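Local structure of cytosolic IMP-GMP specific 5'-nucleotidase (4OHF) at residues Q356-V359 with D360-R364; G272-P276 with G277-G281; K34-E37 with S38-D42; R187-E190 with V191-L195; I12-R15 with K16-L19. The protein probably removes the 5'-phosphate from purine nucleoside monophosphates such as IMP and GMP, as a magnesium-dependent cytosolic nucleotidase of the HAD clan. All blocks are in the same frame, centred on the assembly; numbering follows the deposited sequence.

Along the chain the order is interaction 5, 3, 4, 2 and then 1. Interactions 2, 4 and 5 belong to the sheet-based HAD body: 12-19 leads into the central strand 19-22, helix 189-200 leads into its neighbour 204-208, and 277-281 is itself a strand of the same sheet. The centres of 4 and 5 lie about 20 Å apart, those of 2 and 5 about 22 Å. Interaction 3, on helix 33-51, is about 25 Å from 4, centre to centre, and approaches the magnesium site. Interaction 1 is remote, its centre at least 56 Å from the others, on helix 338-367. Interactions 1 and 4 both touch the second subunit, so the outlying helix takes part in assembly.

Interaction 1 (Q356-V359 with D360-R364); sequences QKYV and DLCTR
The thiol of C362 rests over one face of the Y358 ring, a cysteine sulfur-aromatic contact made one helical turn apart. SG stands 3.8 Å from the centroid of the Y358 ring and 20° off the ring normal, displaced toward the hydroxyl-bearing rim, where its nearest ring atom is Y358 CZ at 3.5 Å. The first torsions explain the meeting: Y358 swings CG away from its backbone N (chi1 175°), while C362 keeps SG beside its own N (chi1 -76°), leaning back toward the preceding turn. A small, polarisable sulfur suits this place, since it can settle on a flat pi surface without spreading a branched chain across it. The alpha-helical ladder sets the spacing. D360 N donates to Q356 O at 3.0 Å in a nearly straight bond, L361 N to K357 O at 2.9 Å, and C362 N to Y358 O at 3.0 Å. On another side of the helix, Q356 brings only its CG methylene near the carboxylate, 4.2 Å from D360 OD1, the two chains crossing obliquely. As modelled, T363 OG1 donates to D360 O at 3.2 Å, sharing that acceptor with R364 N, though the placement of the threonine side chain is doubtful. The whole turn belongs to the long helix 338-367. K357, Y358 and L361 touch helix 374-399 of the same chain, whereas Y358 also packs on R15, V359 on S441 and C362 on M443 of the second subunit.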
loop_
_atom_site.group_PDB
_atom_site.type_symbol
_atom_site.label_atom_id
_atom_site.label_comp_id
_atom_site.label_asym_id
_atom_site.label_seq_id
_atom_site.Cartn_x
_atom_site.Cartn_y
_atom_site.Cartn_z
ATOM N N GLN B 356 26.010 38.406 14.712
ATOM C CA GLN B 356 24.847 39.231 15.023
ATOM C C GLN B 356 25.215 40.700 14.867
ATOM O O GLN B 356 24.535 41.452 14.172
ATOM C CB GLN B 356 24.374 38.973 16.457
ATOM C CG GLN B 356 22.888 39.242 16.716
ATOM C CD GLN B 356 21.970 38.260 15.974
ATOM O OE1 GLN B 356 21.689 38.428 14.777
ATOM N NE2 GLN B 356 21.513 37.220 16.682
ATOM N N LYS B 357 26.300 41.094 15.521
ATOM C CA LYS B 357 26.784 42.466 15.460
ATOM C C LYS B 357 26.939 42.886 13.995
ATOM O O LYS B 357 26.535 43.993 13.602
ATOM C CB LYS B 357 28.130 42.566 16.191
ATOM C CG LYS B 357 28.704 43.975 16.290
ATOM C CD LYS B 357 30.134 43.960 16.838
ATOM C CE LYS B 357 30.221 43.373 18.252
ATOM N NZ LYS B 357 29.638 44.270 19.295
ATOM N N TYR B 358 27.519 41.982 13.202
ATOM C CA TYR B 358 27.760 42.192 11.776
ATOM C C TYR B 358 26.457 42.354 10.995
ATOM O O TYR B 358 26.327 43.254 10.176
ATOM C CB TYR B 358 28.560 41.012 11.211
ATOM C CG TYR B 358 28.776 41.066 9.713
ATOM C CD1 TYR B 358 29.820 41.803 9.164
ATOM C CD2 TYR B 358 27.907 40.411 8.844
ATOM C CE1 TYR B 358 29.989 41.885 7.781
ATOM C CE2 TYR B 358 28.062 40.489 7.466
ATOM C CZ TYR B 358 29.102 41.223 6.938
ATOM O OH TYR B 358 29.253 41.293 5.569
ATOM N N VAL B 359 25.497 41.471 11.237
ATOM C CA VAL B 359 24.199 41.548 10.559
ATOM C C VAL B 359 23.563 42.924 10.789
ATOM O O VAL B 359 23.176 43.618 9.847
ATOM C CB VAL B 359 23.229 40.443 11.091
ATOM C CG1 VAL B 359 21.797 40.703 10.619
ATOM C CG2 VAL B 359 23.691 39.083 10.596
ATOM N N ASP B 360 23.479 43.308 12.055
ATOM C CA ASP B 360 22.884 44.573 12.444
ATOM C C ASP B 360 23.642 45.792 11.932
ATOM O O ASP B 360 23.028 46.776 11.508
ATOM C CB ASP B 360 22.718 44.594 13.968
ATOM C CG ASP B 360 21.745 43.494 14.459
ATOM O OD1 ASP B 360 21.794 43.113 15.661
ATOM O OD2 ASP B 360 20.925 43.010 13.631
ATOM N N LEU B 361 24.964 45.737 11.953
ATOM C CA LEU B 361 25.727 46.862 11.442
ATOM C C LEU B 361 25.463 47.043 9.944
ATOM O O LEU B 361 25.293 48.171 9.465
ATOM C CB LEU B 361 27.222 46.668 11.691
ATOM C CG LEU B 361 27.741 47.397 12.930
ATOM C CD1 LEU B 361 29.260 47.312 12.980
ATOM C CD2 LEU B 361 27.301 48.854 12.884
ATOM N N CYS B 362 25.413 45.932 9.210
ATOM C CA CYS B 362 25.170 45.987 7.770
ATOM C C CYS B 362 23.781 46.504 7.418
ATOM O O CYS B 362 23.621 47.298 6.487
ATOM C CB CYS B 362 25.383 44.612 7.141
ATOM S SG CYS B 362 27.121 44.143 6.951
ATOM N N THR B 363 22.774 46.065 8.160
ATOM C CA THR B 363 21.416 46.522 7.886
ATOM C C THR B 363 21.254 47.978 8.339
ATOM O O THR B 363 20.383 48.704 7.849
ATOM C CB THR B 363 20.368 45.616 8.575
ATOM O OG1 THR B 363 20.297 45.921 9.970
ATOM C CG2 THR B 363 20.772 44.169 8.421
ATOM N N ARG B 364 22.088 48.408 9.279
ATOM C CA ARG B 364 22.017 49.793 9.701
ATOM C C ARG B 364 22.557 50.629 8.548
ATOM O O ARG B 364 21.881 51.546 8.079
ATOM C CB ARG B 364 22.824 50.028 10.979
ATOM C CG ARG B 364 21.975 49.836 12.241
ATOM C CD ARG B 364 22.795 49.894 13.532
ATOM N NE ARG B 364 23.196 51.255 13.885
ATOM C CZ ARG B 364 23.980 51.561 14.918
ATOM N NH1 ARG B 364 24.455 50.600 15.707
ATOM N NH2 ARG B 364 24.283 52.837 15.166
#

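Interaction 2 (G272-P276 with G277-G281); sequences GPIVP and GVYQG
Strand 277-281 of the main sheet is tied by a tyrosine to the loop that leads into it. Y279 keeps CG beside its backbone N (chi1 -68°), which directs the ring at this loop, and its OH accepts the backbone N-H of V275 at 2.7 Å, a moderately bent bond (N-H...O 140°). The carbonyl of V275 also sits at the rim of the same ring, close to its plane, with O 3.2 Å from Y279 CE1. I274 comes obliquely against the hydroxyl end: its CB is 3.4 Å from Y279 CZ and its CG2 3.6 Å from Y279 CE2. Tyrosine suits the site because one residue supplies both an apolar surface for the beta-branched isoleucine and a polar end for a backbone amide. P276 and G277 carry the chain round between the partners; without a side chain, G277 can adopt a phi of 156°. Beyond the contact, Y279 O receives the hydroxyl of T243, I274 rests on F287 of helix 284-290, and Q280 reaches N269 of the third subunit. Strand 277-281 runs parallel to 240-243 and antiparallel to 257-260, so at this border strand the parallel, Rossmann-like HAD sheet passes into an antiparallel extension.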
loop_
_atom_site.group_PDB
_atom_site.type_symbol
_atom_site.label_atom_id
_atom_site.label_comp_id
_atom_site.label_asym_id
_atom_site.label_seq_id
_atom_site.Cartn_x
_atom_site.Cartn_y
_atom_site.Cartn_z
ATOM N N GLY B 272 -4.468 -25.333 26.345
ATOM C CA GLY B 272 -4.712 -24.665 27.605
ATOM C C GLY B 272 -3.613 -23.649 27.853
ATOM O O GLY B 272 -2.789 -23.403 26.971
ATOM N N PRO B 273 -3.567 -23.040 29.046
ATOM C CA PRO B 273 -2.546 -22.042 29.380
ATOM C C PRO B 273 -1.143 -22.624 29.563
ATOM O O PRO B 273 -0.981 -23.757 30.021
ATOM C CB PRO B 273 -3.085 -21.430 30.665
ATOM C CG PRO B 273 -3.721 -22.614 31.326
ATOM C CD PRO B 273 -4.478 -23.251 30.182
ATOM N N ILE B 274 -0.130 -21.847 29.202
ATOM C CA ILE B 274 1.247 -22.297 29.361
ATOM C C ILE B 274 1.647 -22.089 30.819
ATOM O O ILE B 274 1.272 -21.102 31.450
ATOM C CB ILE B 274 2.223 -21.509 28.451
ATOM C CG1 ILE B 274 2.139 -20.016 28.765
ATOM C CG2 ILE B 274 1.897 -21.765 26.983
ATOM C CD1 ILE B 274 3.088 -19.180 27.940
ATOM N N VAL B 275 2.404 -23.032 31.356
ATOM C CA VAL B 275 2.828 -22.952 32.740
ATOM C C VAL B 275 4.344 -22.913 32.775
ATOM O O VAL B 275 5.002 -23.451 31.888
ATOM C CB VAL B 275 2.316 -24.177 33.552
ATOM C CG1 VAL B 275 0.805 -24.094 33.722
ATOM C CG2 VAL B 275 2.692 -25.470 32.841
ATOM N N PRO B 276 4.912 -22.287 33.812
ATOM C CA PRO B 276 6.364 -22.189 33.936
ATOM C C PRO B 276 7.059 -23.402 33.338
ATOM O O PRO B 276 6.680 -24.542 33.599
ATOM C CB PRO B 276 6.566 -22.068 35.438
ATOM C CG PRO B 276 5.363 -21.258 35.856
ATOM C CD PRO B 276 4.243 -21.888 35.067
ATOM N N GLY B 277 8.065 -23.142 32.510
ATOM C CA GLY B 277 8.797 -24.219 31.868
ATOM C C GLY B 277 9.451 -23.758 30.581
ATOM O O GLY B 277 9.564 -22.558 30.324
ATOM N N VAL B 278 9.875 -24.717 29.763
ATOM C CA VAL B 278 10.527 -24.409 28.503
ATOM C C VAL B 278 9.529 -24.561 27.359
ATOM O O VAL B 278 8.680 -25.444 27.403
ATOM C CB VAL B 278 11.712 -25.348 28.272
ATOM C CG1 VAL B 278 12.455 -24.931 27.016
ATOM C CG2 VAL B 278 12.626 -25.328 29.483
ATOM N N TYR B 279 9.633 -23.694 26.351
ATOM C CA TYR B 279 8.751 -23.734 25.195
ATOM C C TYR B 279 9.487 -23.359 23.908
ATOM O O TYR B 279 10.658 -22.956 23.931
ATOM C CB TYR B 279 7.568 -22.765 25.368
ATOM C CG TYR B 279 6.571 -23.141 26.444
ATOM C CD1 TYR B 279 6.802 -22.815 27.788
ATOM C CD2 TYR B 279 5.403 -23.839 26.126
ATOM C CE1 TYR B 279 5.893 -23.170 28.785
ATOM C CE2 TYR B 279 4.488 -24.206 27.114
ATOM C CZ TYR B 279 4.736 -23.867 28.445
ATOM O OH TYR B 279 3.826 -24.207 29.432
ATOM N N GLN B 280 8.784 -23.502 22.785
ATOM C CA GLN B 280 9.320 -23.147 21.475
ATOM C C GLN B 280 8.231 -22.351 20.752
ATOM O O GLN B 280 7.045 -22.645 20.918
ATOM C CB GLN B 280 9.680 -24.408 20.677
ATOM C CG GLN B 280 10.209 -24.109 19.286
ATOM C CD GLN B 280 10.825 -25.314 18.618
ATOM O OE1 GLN B 280 11.851 -25.819 19.069
ATOM N NE2 GLN B 280 10.212 -25.776 17.538
ATOM N N GLY B 281 8.633 -21.345 19.973
ATOM C CA GLY B 281 7.668 -20.519 19.255
ATOM C C GLY B 281 6.809 -19.632 20.153
ATOM O O GLY B 281 7.322 -18.938 21.044
#

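Interaction 3 (K34-E37 with S38-D42); sequences KNFE and SLVYD
F36 holds its CG opposite the backbone N (chi1 180°), which sends the ring out from the flank of the helix, and V40, one turn later, keeps CG2 beside its own N, so that this methyl faces the ring obliquely. V40 CG2 approaches F36 CE1 to 3.7 Å and also lies 3.4 Å from F36 O. A branched valine suits the spot: one methyl meets the ring while the other is directed elsewhere. Four successive i to i+4 bonds fix this spacing, among them V40 N to F36 O at 3.1 Å, practically straight at 178°, and Y41 N to E37 O at 2.8 Å. These residues form an early part of the alpha-helix 33-51, close to the bound magnesium ion of this HAD-clan protein: the F36 side chain comes within about 7 Å of that of D25, a magnesium ligand, and its ring meets H26 edge-to-face. On another side of the helix the contact turns polar. S38 OG forms a hydrogen bond of 2.9 Å with a water; that water donates a weak bond to N35 O, 3.5 Å away. Serine suits the place because its short hydroxyl stays near the backbone carbonyl that the water also reaches. L39 packs on L173, I176 and I177 of helix 172-178, while Y41 reaches across to helix 129-143, where its OH is hydrogen-bonded to OE1 of Q138.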
loop_
_atom_site.group_PDB
_atom_site.type_symbol
_atom_site.label_atom_id
_atom_site.label_comp_id
_atom_site.label_asym_id
_atom_site.label_seq_id
_atom_site.Cartn_x
_atom_site.Cartn_y
_atom_site.Cartn_z
ATOM N N LYS B 34 33.744 -7.846 18.079
ATOM C CA LYS B 34 34.690 -7.938 16.978
ATOM C C LYS B 34 34.785 -9.371 16.488
ATOM O O LYS B 34 34.574 -9.645 15.308
ATOM C CB LYS B 34 36.062 -7.453 17.431
ATOM C CG LYS B 34 36.723 -6.478 16.471
ATOM C CD LYS B 34 37.743 -7.123 15.551
ATOM C CE LYS B 34 38.997 -7.563 16.300
ATOM N NZ LYS B 34 38.774 -8.750 17.190
ATOM N N ASN B 35 35.091 -10.287 17.394
ATOM C CA ASN B 35 35.216 -11.677 17.007
ATOM C C ASN B 35 33.958 -12.231 16.362
ATOM O O ASN B 35 34.027 -12.945 15.356
ATOM C CB ASN B 35 35.597 -12.539 18.207
ATOM C CG ASN B 35 36.979 -12.229 18.719
ATOM O OD1 ASN B 35 37.832 -11.751 17.970
ATOM N ND2 ASN B 35 37.219 -12.504 19.997
ATOM N N PHE B 36 32.812 -11.895 16.942
ATOM C CA PHE B 36 31.543 -12.372 16.424
ATOM C C PHE B 36 31.218 -11.769 15.054
ATOM O O PHE B 36 30.772 -12.492 14.153
ATOM C CB PHE B 36 30.434 -12.085 17.437
ATOM C CG PHE B 36 29.076 -12.534 16.998
ATOM C CD1 PHE B 36 28.317 -11.757 16.126
ATOM C CD2 PHE B 36 28.559 -13.750 17.439
ATOM C CE1 PHE B 36 27.059 -12.190 15.695
ATOM C CE2 PHE B 36 27.301 -14.193 17.010
ATOM C CZ PHE B 36 26.553 -13.410 16.136
ATOM N N GLU B 37 31.437 -10.463 14.886
ATOM C CA GLU B 37 31.161 -9.827 13.596
ATOM C C GLU B 37 32.047 -10.484 12.553
ATOM O O GLU B 37 31.589 -10.865 11.487
ATOM C CB GLU B 37 31.470 -8.330 13.616
ATOM C CG GLU B 37 30.449 -7.450 14.296
ATOM C CD GLU B 37 29.076 -7.479 13.634
ATOM O OE1 GLU B 37 28.960 -7.862 12.447
ATOM O OE2 GLU B 37 28.102 -7.095 14.322
ATOM N N SER B 38 33.325 -10.607 12.883
ATOM C CA SER B 38 34.298 -11.223 11.998
ATOM C C SER B 38 33.874 -12.616 11.544
ATOM O O SER B 38 33.980 -12.940 10.359
ATOM C CB SER B 38 35.654 -11.303 12.690
ATOM O OG SER B 38 36.566 -12.008 11.871
ATOM N N LEU B 39 33.394 -13.435 12.478
ATOM C CA LEU B 39 32.958 -14.779 12.135
ATOM C C LEU B 39 31.857 -14.661 11.084
ATOM O O LEU B 39 31.959 -15.239 9.996
ATOM C CB LEU B 39 32.413 -15.501 13.368
ATOM C CG LEU B 39 32.542 -17.028 13.460
ATOM C CD1 LEU B 39 31.382 -17.563 14.269
ATOM C CD2 LEU B 39 32.552 -17.675 12.082
ATOM N N VAL B 40 30.806 -13.905 11.409
ATOM C CA VAL B 40 29.695 -13.715 10.486
ATOM C C VAL B 40 30.214 -13.247 9.140
ATOM O O VAL B 40 29.768 -13.724 8.103
ATOM C CB VAL B 40 28.670 -12.686 11.007
ATOM C CG1 VAL B 40 27.616 -12.417 9.941
ATOM C CG2 VAL B 40 27.997 -13.218 12.260
ATOM N N TYR B 41 31.154 -12.318 9.150
ATOM C CA TYR B 41 31.719 -11.834 7.904
ATOM C C TYR B 41 32.294 -13.025 7.126
ATOM O O TYR B 41 31.885 -13.277 5.985
ATOM C CB TYR B 41 32.795 -10.788 8.192
ATOM C CG TYR B 41 33.536 -10.276 6.969
ATOM C CD1 TYR B 41 34.708 -10.892 6.537
ATOM C CD2 TYR B 41 33.090 -9.152 6.275
ATOM C CE1 TYR B 41 35.421 -10.400 5.455
ATOM C CE2 TYR B 41 33.792 -8.653 5.190
ATOM C CZ TYR B 41 34.960 -9.281 4.783
ATOM O OH TYR B 41 35.675 -8.795 3.710
ATOM N N ASP B 42 33.217 -13.768 7.743
ATOM C CA ASP B 42 33.812 -14.927 7.080
ATOM C C ASP B 42 32.758 -15.912 6.572
ATOM O O ASP B 42 32.669 -16.167 5.379
ATOM C CB ASP B 42 34.768 -15.668 8.013
ATOM C CG ASP B 42 35.969 -14.833 8.412
ATOM O OD1 ASP B 42 36.332 -13.906 7.659
ATOM O OD2 ASP B 42 36.565 -15.111 9.476
HETATM O O HOH W 1 36.873 -14.206 13.808
#

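Interaction 4 (R187-E190 with V191-L195); sequences REKE and VVEGL
V191 meets E188 on the well-packed side of this helix start, where the extended glutamate chain passes the valine at about a right angle. V191 CG2 lies 3.7 Å from E188 OE2 and 3.8 Å from E188 CD. The carboxylate has polar partners beyond the valine: OE2 makes a salt bridge to R30 and OE1 a hydrogen bond with S435, so the group held by these two residues also lies against the valine methyl. With CG anti to the N (chi1 172°) and a straight chain beyond, the glutamate has the reach for this. V191 in turn packs on L28 of helix 24-28. The chain here enters helix 189-200, which leads toward strand 204-208 of the HAD sheet. The i to i+3 bond from V191 N to E188 O at 3.2 Å is bent, the donor lying 51° out of the carbonyl plane; regular i to i+4 bonding follows, as in G194 N to E190 O at 2.7 Å. The looser side carries K189 and E193. K189 CG passes E193 OE2 at 3.7 Å, but the lysine bends away and its NZ remains 6.6 Å from that oxygen, leaning instead on E190 OE2 in a long ion pair. I366 of the second subunit touches K189, E190 and E193 there.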
loop_
_atom_site.group_PDB
_atom_site.type_symbol
_atom_site.label_atom_id
_atom_site.label_comp_id
_atom_site.label_asym_id
_atom_site.label_seq_id
_atom_site.Cartn_x
_atom_site.Cartn_y
_atom_site.Cartn_z
ATOM N N ARG B 187 31.749 -13.670 29.963
ATOM C CA ARG B 187 31.078 -13.994 31.216
ATOM C C ARG B 187 31.125 -12.783 32.138
ATOM O O ARG B 187 32.068 -11.997 32.107
ATOM C CB ARG B 187 31.763 -15.182 31.875
ATOM C CG ARG B 187 31.497 -16.506 31.173
ATOM C CD ARG B 187 32.592 -17.516 31.476
ATOM N NE ARG B 187 32.065 -18.872 31.598
ATOM C CZ ARG B 187 32.819 -19.950 31.772
ATOM N NH1 ARG B 187 34.143 -19.830 31.838
ATOM N NH2 ARG B 187 32.249 -21.143 31.892
ATOM N N GLU B 188 30.101 -12.622 32.960
ATOM C CA GLU B 188 30.046 -11.475 33.853
ATOM C C GLU B 188 29.259 -11.812 35.105
ATOM O O GLU B 188 28.045 -11.997 35.046
ATOM C CB GLU B 188 29.400 -10.279 33.128
ATOM C CG GLU B 188 29.097 -9.067 34.019
ATOM C CD GLU B 188 28.383 -7.934 33.277
ATOM O OE1 GLU B 188 28.033 -6.926 33.929
ATOM O OE2 GLU B 188 28.176 -8.047 32.050
ATOM N N LYS B 189 29.955 -11.890 36.232
ATOM C CA LYS B 189 29.317 -12.188 37.508
ATOM C C LYS B 189 28.126 -11.275 37.789
ATOM O O LYS B 189 27.066 -11.732 38.204
ATOM C CB LYS B 189 30.336 -12.063 38.650
ATOM C CG LYS B 189 29.730 -12.224 40.044
ATOM C CD LYS B 189 30.777 -12.438 41.149
ATOM C CE LYS B 189 31.706 -11.233 41.338
ATOM N NZ LYS B 189 32.609 -10.994 40.171
ATOM N N GLU B 190 28.300 -9.987 37.551
ATOM C CA GLU B 190 27.239 -9.024 37.804
ATOM C C GLU B 190 25.862 -9.426 37.252
ATOM O O GLU B 190 24.843 -9.217 37.911
ATOM C CB GLU B 190 27.639 -7.652 37.253
ATOM C CG GLU B 190 28.841 -6.980 37.946
ATOM C CD GLU B 190 30.159 -7.773 37.832
ATOM O OE1 GLU B 190 30.545 -8.194 36.717
ATOM O OE2 GLU B 190 30.824 -7.966 38.873
ATOM N N VAL B 191 25.823 -10.000 36.052
ATOM C CA VAL B 191 24.554 -10.399 35.452
ATOM C C VAL B 191 23.792 -11.325 36.382
ATOM O O VAL B 191 22.619 -11.098 36.660
ATOM C CB VAL B 191 24.748 -11.119 34.085
ATOM C CG1 VAL B 191 23.438 -11.735 33.630
ATOM C CG2 VAL B 191 25.237 -10.140 33.041
ATOM N N VAL B 192 24.466 -12.370 36.860
ATOM C CA VAL B 192 23.842 -13.326 37.763
ATOM C C VAL B 192 23.411 -12.660 39.066
ATOM O O VAL B 192 22.284 -12.857 39.529
ATOM C CB VAL B 192 24.788 -14.513 38.054
ATOM C CG1 VAL B 192 24.288 -15.320 39.239
ATOM C CG2 VAL B 192 24.847 -15.418 36.830
ATOM N N GLU B 193 24.293 -11.867 39.658
ATOM C CA GLU B 193 23.931 -11.183 40.892
ATOM C C GLU B 193 22.710 -10.311 40.627
ATOM O O GLU B 193 21.775 -10.259 41.436
ATOM C CB GLU B 193 25.080 -10.308 41.404
ATOM C CG GLU B 193 26.370 -11.051 41.741
ATOM C CD GLU B 193 26.129 -12.410 42.422
ATOM O OE1 GLU B 193 25.289 -12.482 43.360
ATOM O OE2 GLU B 193 26.791 -13.405 42.018
ATOM N N GLY B 194 22.722 -9.638 39.481
ATOM C CA GLY B 194 21.628 -8.764 39.102
ATOM C C GLY B 194 20.294 -9.465 39.006
ATOM O O GLY B 194 19.287 -8.977 39.522
ATOM N N LEU B 195 20.273 -10.606 38.332
ATOM C CA LEU B 195 19.048 -11.358 38.212
ATOM C C LEU B 195 18.563 -11.731 39.607
ATOM O O LEU B 195 17.399 -11.510 39.953
ATOM C CB LEU B 195 19.280 -12.610 37.369
ATOM C CG LEU B 195 19.536 -12.291 35.895
ATOM C CD1 LEU B 195 19.941 -13.543 35.145
ATOM C CD2 LEU B 195 18.285 -11.686 35.298
#

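Interaction 5 (I12-R15 with K16-L19); sequences INMR and KIKL
The flat carboxamide of N13 has the side chain of K16 and the backbone N-H of R15 above the same side of its plane. K16 CG stands over the nitrogen end, 3.4 Å from N13 ND2, and the lysine chain then slants down past it, with CD at 3.6 Å from the same nitrogen. At the other end of the amide, R15 N gives a weak bond of 3.4 Å to N13 OD1, consistent with a loose Asx turn. This turn, with a short 3-10 segment, carries the chain from strand 12-13 toward strand 19-22, the central strand of the HAD sheet. Asparagine suits the corner because its short amide can fold over the following backbone while offering a flat surface to a neighbour. N13 achieves this with CG anti to the backbone N (chi1 -174°). Two i to i+3 bonds close the turn. K16 N donates to N13 O at 2.9 Å, and I17 N to M14 O at 3.0 Å, the latter from well above the carbonyl plane (69° out of it). K203 also reaches M14 O with its NZ, giving that carbonyl a second donor. K16 can keep its charged end outward while its CG methylene lies over the nitrogen end of the amide. Beneath the turn the residues become apolar: I17 packs on L299 of strand 298-302, where M14 also rests, and I12 lies against F446 of strand 445-446. I17 CG1 serves both of its local neighbours, lying 4.2 Å from the sulfur SD of M14 and 4.3 Å from CD1 of I12.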
loop_
_atom_site.group_PDB
_atom_site.type_symbol
_atom_site.label_atom_id
_atom_site.label_comp_id
_atom_site.label_asym_id
_atom_site.label_seq_id
_atom_site.Cartn_x
_atom_site.Cartn_y
_atom_site.Cartn_z
ATOM N N ILE B 12 9.042 4.890 32.926
ATOM C CA ILE B 12 8.726 3.486 33.139
ATOM C C ILE B 12 8.915 3.236 34.638
ATOM O O ILE B 12 10.003 3.434 35.187
ATOM C CB ILE B 12 9.585 2.489 32.316
ATOM C CG1 ILE B 12 8.986 1.090 32.496
ATOM C CG2 ILE B 12 11.053 2.496 32.768
ATOM C CD1 ILE B 12 9.734 -0.001 31.816
ATOM N N ASN B 13 7.824 2.848 35.296
ATOM C CA ASN B 13 7.814 2.577 36.730
ATOM C C ASN B 13 8.147 1.101 36.940
ATOM O O ASN B 13 7.270 0.257 36.869
ATOM C CB ASN B 13 6.418 2.912 37.267
ATOM C CG ASN B 13 6.314 2.804 38.769
ATOM O OD1 ASN B 13 7.313 2.642 39.472
ATOM N ND2 ASN B 13 5.089 2.907 39.274
ATOM N N MET B 14 9.412 0.781 37.186
ATOM C CA MET B 14 9.793 -0.621 37.363
ATOM C C MET B 14 8.986 -1.332 38.446
ATOM O O MET B 14 8.833 -2.553 38.409
ATOM C CB MET B 14 11.286 -0.755 37.670
ATOM C CG MET B 14 12.207 -0.523 36.483
ATOM S SD MET B 14 11.850 -1.531 35.020
ATOM C CE MET B 14 12.709 -3.046 35.420
ATOM N N ARG B 15 8.477 -0.564 39.404
ATOM C CA ARG B 15 7.681 -1.110 40.497
ATOM C C ARG B 15 6.455 -1.828 39.952
ATOM O O ARG B 15 6.051 -2.864 40.478
ATOM C CB ARG B 15 7.243 0.022 41.438
ATOM C CG ARG B 15 6.224 -0.376 42.510
ATOM C CD ARG B 15 6.848 -0.502 43.896
ATOM N NE ARG B 15 7.514 0.730 44.316
ATOM C CZ ARG B 15 8.101 0.891 45.500
ATOM N NH1 ARG B 15 8.097 -0.103 46.381
ATOM N NH2 ARG B 15 8.708 2.036 45.796
ATOM N N LYS B 16 5.878 -1.279 38.886
ATOM C CA LYS B 16 4.682 -1.852 38.278
ATOM C C LYS B 16 4.957 -2.890 37.200
ATOM O O LYS B 16 4.040 -3.340 36.513
ATOM C CB LYS B 16 3.789 -0.739 37.713
ATOM C CG LYS B 16 3.190 0.188 38.773
ATOM C CD LYS B 16 2.163 1.149 38.154
ATOM C CE LYS B 16 1.529 2.096 39.192
ATOM N NZ LYS B 16 0.788 1.374 40.286
ATOM N N ILE B 17 6.221 -3.266 37.049
ATOM C CA ILE B 17 6.607 -4.273 36.067
ATOM C C ILE B 17 6.694 -5.631 36.761
ATOM O O ILE B 17 7.485 -5.819 37.685
ATOM C CB ILE B 17 7.980 -3.937 35.426
ATOM C CG1 ILE B 17 7.834 -2.737 34.498
ATOM C CG2 ILE B 17 8.523 -5.142 34.658
ATOM C CD1 ILE B 17 6.858 -2.952 33.362
ATOM N N LYS B 18 5.891 -6.582 36.302
ATOM C CA LYS B 18 5.882 -7.894 36.929
ATOM C C LYS B 18 6.810 -8.912 36.279
ATOM O O LYS B 18 7.456 -9.709 36.964
ATOM C CB LYS B 18 4.451 -8.441 36.973
ATOM C CG LYS B 18 3.508 -7.675 37.883
ATOM C CD LYS B 18 2.114 -8.289 37.818
ATOM C CE LYS B 18 1.105 -7.552 38.697
ATOM N NZ LYS B 18 -0.285 -8.081 38.465
ATOM N N LEU B 19 6.875 -8.897 34.957
ATOM C CA LEU B 19 7.737 -9.824 34.245
ATOM C C LEU B 19 8.728 -9.087 33.348
ATOM O O LEU B 19 8.376 -8.116 32.673
ATOM C CB LEU B 19 6.901 -10.782 33.396
ATOM C CG LEU B 19 5.945 -11.731 34.119
ATOM C CD1 LEU B 19 4.517 -11.487 33.651
ATOM C CD2 LEU B 19 6.347 -13.169 33.828
#